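Local structure of cytochrome c-552 Ks_3358 (Candidatus Kuenenia stuttgartiensis, 5MXZ) at residues A[4-7]-A[8-11]. The protein binds a covalently attached heme c and probably transfers electrons, as expected of a c-type cytochrome. The protein carries 1 engineered substitution. Numbering follows the deposited sequence.
Engineered in segment 8-11: F9 (natural residue Tyr).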
# COMPACT_ATOMS: atom_id res chain seq x y z
N ASP A 4 6.69 5.63 -12.21
CA ASP A 4 7.46 5.72 -10.97
C ASP A 4 6.57 5.27 -9.81
O ASP A 4 5.64 5.97 -9.42
CB ASP A 4 7.99 7.14 -10.75
CG ASP A 4 9.01 7.24 -9.61
OD1 ASP A 4 8.93 6.47 -8.62
OD2 ASP A 4 9.89 8.12 -9.69
N GLY A 5 6.89 4.08 -9.28
CA GLY A 5 6.15 3.48 -8.17
C GLY A 5 6.17 4.31 -6.90
O GLY A 5 5.13 4.46 -6.25
N MET A 6 7.34 4.85 -6.56
CA MET A 6 7.50 5.68 -5.36
C MET A 6 6.73 7.00 -5.47
O MET A 6 6.14 7.44 -4.48
CB MET A 6 8.98 5.91 -5.03
CG MET A 6 9.26 6.68 -3.73
SD MET A 6 8.38 6.11 -2.25
CE MET A 6 9.44 4.78 -1.71
N LYS A 7 6.71 7.60 -6.66
CA LYS A 7 5.94 8.82 -6.93
C LYS A 7 4.44 8.59 -6.72
O LYS A 7 3.76 9.43 -6.13
CB LYS A 7 6.24 9.39 -8.33
CG LYS A 7 5.49 10.68 -8.66
CD LYS A 7 6.25 11.62 -9.60
CE LYS A 7 5.51 12.94 -9.73
NZ LYS A 7 6.24 13.97 -10.53
N LEU A 8 3.95 7.44 -7.19
CA LEU A 8 2.56 7.02 -6.95
C LEU A 8 2.26 6.84 -5.47
O LEU A 8 1.19 7.23 -5.00
CB LEU A 8 2.23 5.73 -7.72
CG LEU A 8 2.18 5.76 -9.24
CD1 LEU A 8 2.20 4.33 -9.77
CD2 LEU A 8 0.98 6.53 -9.77
N PHE A 9 3.21 6.25 -4.74
CA PHE A 9 3.06 6.01 -3.30
C PHE A 9 2.97 7.32 -2.51
O PHE A 9 2.15 7.45 -1.61
CB PHE A 9 4.21 5.15 -2.76
CG PHE A 9 3.99 4.65 -1.36
CD1 PHE A 9 3.33 3.43 -1.14
CD2 PHE A 9 4.46 5.37 -0.26
CE1 PHE A 9 3.12 2.96 0.16
CE2 PHE A 9 4.25 4.90 1.03
CZ PHE A 9 3.58 3.70 1.24
N LEU A 10 3.83 8.28 -2.87
CA LEU A 10 3.85 9.60 -2.24
C LEU A 10 2.57 10.39 -2.52
O LEU A 10 2.10 11.15 -1.67
CB LEU A 10 5.10 10.39 -2.68
CG LEU A 10 6.50 9.86 -2.33
CD1 LEU A 10 7.60 10.62 -3.07
CD2 LEU A 10 6.76 9.84 -0.83
N GLN A 11 2.01 10.18 -3.71
CA GLN A 11 0.76 10.82 -4.15
C GLN A 11 -0.49 10.21 -3.51
O GLN A 11 -1.42 10.95 -3.17
CB GLN A 11 0.61 10.73 -5.67
CG GLN A 11 1.43 11.73 -6.48
CD GLN A 11 1.51 11.40 -7.97
OE1 GLN A 11 1.02 10.36 -8.44
NE2 GLN A 11 2.14 12.30 -8.73
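L8 N donates to D4 O over 3.2 Å and so makes the first i to i+4 bond of helix 5-12, the N-terminal helix of this class I-like cytochrome c fold, which ends just before C13, the first of the two cysteines (C13 and C16) that bind the heme covalently. D4 is the N-cap: its OD1 takes the N-H of K7 at 3.2 Å, a nearly straight bond (162°) that arrives from above the carboxylate plane. The D4 side chain also lies close to a bound zinc ion. L8 itself is buried; its CG sits 3.5 Å from D4 O, and the side chain packs on I3.

F9, an engineered phenylalanine where the natural protein has tyrosine, donates its backbone N-H to G5 O, with N and O 3.0 Å apart. Its CG is anti to the backbone N (chi1 -169°), which swings the ring off the helix, where the side chain touches V79 of helix 77-80 and H17, the axial heme ligand. M6, its chain bent at chi2 and chi3, brings its sulfur to the ring obliquely in a Met-aromatic contact: SD lies 5.5 Å from the F9 ring centroid, 55° off the ring normal. M6 touches V79 too, so both residues join this helix to the C-terminal one.

L10 N donates a hydrogen bond to M6 O, and the same M6 sulfur meets the leucine branch point, with SD 4.2 Å from L10 CG. One thioether thus bridges residues three and four positions on, while L10 reaches V19 in the loop after the heme-binding motif.

Q11, a residue of a zinc site it shares with H12, closes the run by donating its backbone N-H to K7 O. On this exposed side the two long side chains cross at an angle, and the amide nitrogen NE2 of Q11 lies 3.6 Å from K7 CE.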